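Local atomic coordinates of alpha-glucosidase (Bacteroides thetaiotaomicron, PDB entry 5XFM), a protein that probably hydrolyses beta-L-arabinopyranosides and alpha-galactosides as a bifunctional glycoside hydrolase of family 97 with a bound calcium ion. Residues C492-R497 / V542-M547. The protein carries 1 engineered substitution. Residues are numbered along the deposited sequence; the frame is centred on the assembly and turned at random.
Sequences CLLNKR and VCMDFM. Engineered in segment 492-497: Leu493 (natural residue Phe).
Leu494 and Cys492 meet Cys543, Met544 and Met547 in a small, buried, wholly apolar contact, in which a loop leading into strand 497-498 packs on one face of helix 541-549, within the family 97 catalytic region of TIM-barrel type. The backbones stay well apart, the CA atoms of Leu494 and Cys543 being 8.4 Å from each other, and side chains bridge the gap. Leu494 is the central piece. CD1 of Leu494 does the touching, 3.6 Å from SD of Met544. The same Leu494 CD1 lies 4.2 Å from CB of Cys543, with CG of Met547 slightly farther off. These three residues follow the i, i+1, i+4 spacing that gathers side chains on one side of a helix, and the backbone hydrogen bond from Met547 N to Cys543 O belongs to that turn. Leucine suits the place because it is apolar and long enough to span the gap between the backbones, its chain extended at chi2 (-179°) to carry CD1 forward. Met544 and Leu494 run alongside one another, pointing opposite ways, which brings the methionine sulfur to the methyl. Beside this cluster the two sulfurs, SG of Cys492 and SD of Met547, lie 3.6 Å apart, and SG of Cys492 is also 3.8 Å from CE of Met547. With chi1 at -166°, Cys492 holds SG anti to its own nitrogen, on the side of the helix; a small, polarisable thiol and a flexible thioether suit a buried site with apolar contacts. Around the contact, Thr519 of helix 512-521 touches both Cys492 and Met547, while Asn535 of helix 535-538 touches Leu494 and Met544. From helix 541-549 itself, Phe546 reaches strand 636-641 of the C-terminal sheet.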
ATOM      1  N   CYS A 492       7.599 -14.531  -3.953  1.00 29.37           N
ATOM      2  CA  CYS A 492       7.660 -15.954  -4.287  1.00 31.35           C
ATOM      3  C   CYS A 492       8.899 -16.279  -5.106  1.00 28.85           C
ATOM      4  O   CYS A 492       8.826 -16.478  -6.320  1.00 31.68           O
ATOM      5  CB  CYS A 492       6.412 -16.430  -5.026  1.00 26.87           C
ATOM      6  SG  CYS A 492       6.301 -18.241  -5.086  1.00 33.36           S
ATOM      7  N   LEU A 493      10.038 -16.310  -4.427  1.00 25.49           N
ATOM      8  CA  LEU A 493      11.285 -16.750  -5.031  1.00 30.05           C
ATOM      9  C   LEU A 493      11.486 -18.220  -4.706  1.00 28.29           C
ATOM     10  O   LEU A 493      11.714 -18.581  -3.553  1.00 27.92           O
ATOM     11  CB  LEU A 493      12.466 -15.918  -4.522  1.00 25.01           C
ATOM     12  CG  LEU A 493      12.571 -14.494  -5.067  1.00 28.64           C
ATOM     13  CD1 LEU A 493      12.935 -13.514  -3.970  1.00 22.95           C
ATOM     14  CD2 LEU A 493      13.591 -14.436  -6.186  1.00 28.54           C
ATOM     15  N   LEU A 494      11.394 -19.071  -5.720  1.00 22.00           N
ATOM     16  CA  LEU A 494      11.534 -20.498  -5.491  1.00 27.35           C
ATOM     17  C   LEU A 494      12.956 -20.949  -5.820  1.00 25.67           C
ATOM     18  O   LEU A 494      13.369 -22.041  -5.441  1.00 27.15           O
ATOM     19  CB  LEU A 494      10.492 -21.274  -6.296  1.00 28.20           C
ATOM     20  CG  LEU A 494       9.070 -21.065  -5.762  1.00 28.57           C
ATOM     21  CD1 LEU A 494       8.043 -21.859  -6.546  1.00 30.14           C
ATOM     22  CD2 LEU A 494       9.013 -21.453  -4.291  1.00 29.47           C
ATOM     23  N   ASN A 495      13.704 -20.086  -6.503  1.00 26.18           N
ATOM     24  CA  ASN A 495      15.155 -20.228  -6.609  1.00 27.57           C
ATOM     25  C   ASN A 495      15.817 -20.237  -5.228  1.00 26.99           C
ATOM     26  O   ASN A 495      15.365 -19.544  -4.319  1.00 21.34           O
ATOM     27  CB  ASN A 495      15.736 -19.090  -7.455  1.00 23.43           C
ATOM     28  CG  ASN A 495      15.890 -19.461  -8.919  1.00 23.84           C
ATOM     29  OD1 ASN A 495      15.201 -20.343  -9.430  1.00 26.66           O
ATOM     30  ND2 ASN A 495      16.770 -18.753  -9.611  1.00 23.79           N
ATOM     31  N   LYS A 496      16.881 -21.019  -5.070  1.00 28.59           N
ATOM     32  CA  LYS A 496      17.637 -21.012  -3.820  1.00 21.90           C
ATOM     33  C   LYS A 496      18.743 -19.981  -3.882  1.00 23.11           C
ATOM     34  O   LYS A 496      19.152 -19.420  -2.865  1.00 23.78           O
ATOM     35  CB  LYS A 496      18.235 -22.379  -3.518  1.00 23.05           C
ATOM     36  CG  LYS A 496      17.237 -23.475  -3.243  1.00 37.95           C
ATOM     37  CD  LYS A 496      17.936 -24.823  -3.265  1.00 42.64           C
ATOM     38  CE  LYS A 496      16.953 -25.961  -3.102  1.00 46.50           C
ATOM     39  NZ  LYS A 496      16.526 -26.063  -1.677  1.00 47.31           N
ATOM     40  N   ARG A 497      19.240 -19.747  -5.089  1.00 24.95           N
ATOM     41  CA  ARG A 497      20.261 -18.741  -5.292  1.00 19.35           C
ATOM     42  C   ARG A 497      19.753 -17.712  -6.289  1.00 24.28           C
ATOM     43  O   ARG A 497      19.286 -18.062  -7.381  1.00 23.11           O
ATOM     44  CB  ARG A 497      21.563 -19.380  -5.776  1.00 20.76           C
ATOM     45  CG  ARG A 497      22.168 -20.353  -4.776  1.00 22.92           C
ATOM     46  CD  ARG A 497      22.550 -19.655  -3.479  1.00 17.88           C
ATOM     47  NE  ARG A 497      23.558 -18.619  -3.684  1.00 23.07           N
ATOM     48  CZ  ARG A 497      24.863 -18.857  -3.767  1.00 25.26           C
ATOM     49  NH1 ARG A 497      25.318 -20.103  -3.672  1.00 16.74           N
ATOM     50  NH2 ARG A 497      25.714 -17.854  -3.945  1.00 21.15           N
ATOM     51  N   VAL A 542       4.967 -29.960  -6.159  1.00 32.45           N
ATOM     52  CA  VAL A 542       3.827 -29.460  -5.402  1.00 28.95           C
ATOM     53  C   VAL A 542       3.825 -27.926  -5.320  1.00 34.10           C
ATOM     54  O   VAL A 542       2.757 -27.294  -5.323  1.00 37.08           O
ATOM     55  CB  VAL A 542       3.788 -30.072  -3.981  1.00 31.99           C
ATOM     56  CG1 VAL A 542       3.608 -31.579  -4.063  1.00 34.78           C
ATOM     57  CG2 VAL A 542       5.044 -29.726  -3.198  1.00 30.61           C
ATOM     58  N   CYS A 543       5.013 -27.327  -5.278  1.00 28.53           N
ATOM     59  CA  CYS A 543       5.128 -25.872  -5.251  1.00 32.54           C
ATOM     60  C   CYS A 543       4.658 -25.253  -6.569  1.00 29.10           C
ATOM     61  O   CYS A 543       3.839 -24.331  -6.585  1.00 29.99           O
ATOM     62  CB  CYS A 543       6.566 -25.448  -4.951  1.00 25.32           C
ATOM     63  SG  CYS A 543       7.151 -25.923  -3.305  1.00 28.33           S
ATOM     64  N   MET A 544       5.173 -25.770  -7.676  1.00 29.43           N
ATOM     65  CA  MET A 544       4.828 -25.224  -8.981  1.00 30.63           C
ATOM     66  C   MET A 544       3.363 -25.481  -9.309  1.00 30.71           C
ATOM     67  O   MET A 544       2.707 -24.660  -9.965  1.00 29.11           O
ATOM     68  CB  MET A 544       5.739 -25.821 -10.047  1.00 27.83           C
ATOM     69  CG  MET A 544       7.201 -25.542  -9.773  1.00 29.86           C
ATOM     70  SD  MET A 544       7.480 -23.774  -9.569  1.00 30.46           S
ATOM     71  CE  MET A 544       7.103 -23.191 -11.229  1.00 19.15           C
ATOM     72  N   ASP A 545       2.856 -26.608  -8.816  1.00 31.52           N
ATOM     73  CA  ASP A 545       1.450 -26.956  -8.953  1.00 31.89           C
ATOM     74  C   ASP A 545       0.593 -25.947  -8.216  1.00 32.87           C
ATOM     75  O   ASP A 545      -0.423 -25.493  -8.741  1.00 31.24           O
ATOM     76  CB  ASP A 545       1.164 -28.371  -8.438  1.00 35.33           C
ATOM     77  CG  ASP A 545       1.588 -29.449  -9.421  1.00 36.22           C
ATOM     78  OD1 ASP A 545       1.561 -29.186 -10.642  1.00 40.08           O
ATOM     79  OD2 ASP A 545       1.925 -30.567  -8.980  1.00 36.91           O
ATOM     80  N   PHE A 546       0.992 -25.605  -6.994  1.00 31.49           N
ATOM     81  CA  PHE A 546       0.275 -24.568  -6.265  1.00 32.42           C
ATOM     82  C   PHE A 546       0.287 -23.254  -7.046  1.00 34.07           C
ATOM     83  O   PHE A 546      -0.760 -22.623  -7.232  1.00 28.47           O
ATOM     84  CB  PHE A 546       0.878 -24.327  -4.885  1.00 27.48           C
ATOM     85  CG  PHE A 546       0.320 -23.104  -4.193  1.00 32.60           C
ATOM     86  CD1 PHE A 546      -0.877 -23.174  -3.497  1.00 36.41           C
ATOM     87  CD2 PHE A 546       0.966 -21.883  -4.274  1.00 29.35           C
ATOM     88  CE1 PHE A 546      -1.401 -22.057  -2.879  1.00 35.52           C
ATOM     89  CE2 PHE A 546       0.441 -20.761  -3.660  1.00 28.55           C
ATOM     90  CZ  PHE A 546      -0.737 -20.848  -2.960  1.00 30.60           C
ATOM     91  N   MET A 547       1.474 -22.849  -7.501  1.00 28.61           N
ATOM     92  CA  MET A 547       1.628 -21.563  -8.182  1.00 29.35           C
ATOM     93  C   MET A 547       0.780 -21.511  -9.448  1.00 34.83           C
ATOM     94  O   MET A 547       0.399 -20.433  -9.903  1.00 35.80           O
ATOM     95  CB  MET A 547       3.093 -21.285  -8.502  1.00 25.91           C
ATOM     96  CG  MET A 547       3.916 -20.969  -7.267  1.00 28.41           C
ATOM     97  SD  MET A 547       3.184 -19.631  -6.308  1.00 34.39           S
ATOM     98  CE  MET A 547       3.336 -18.259  -7.446  1.00 28.19           C
TER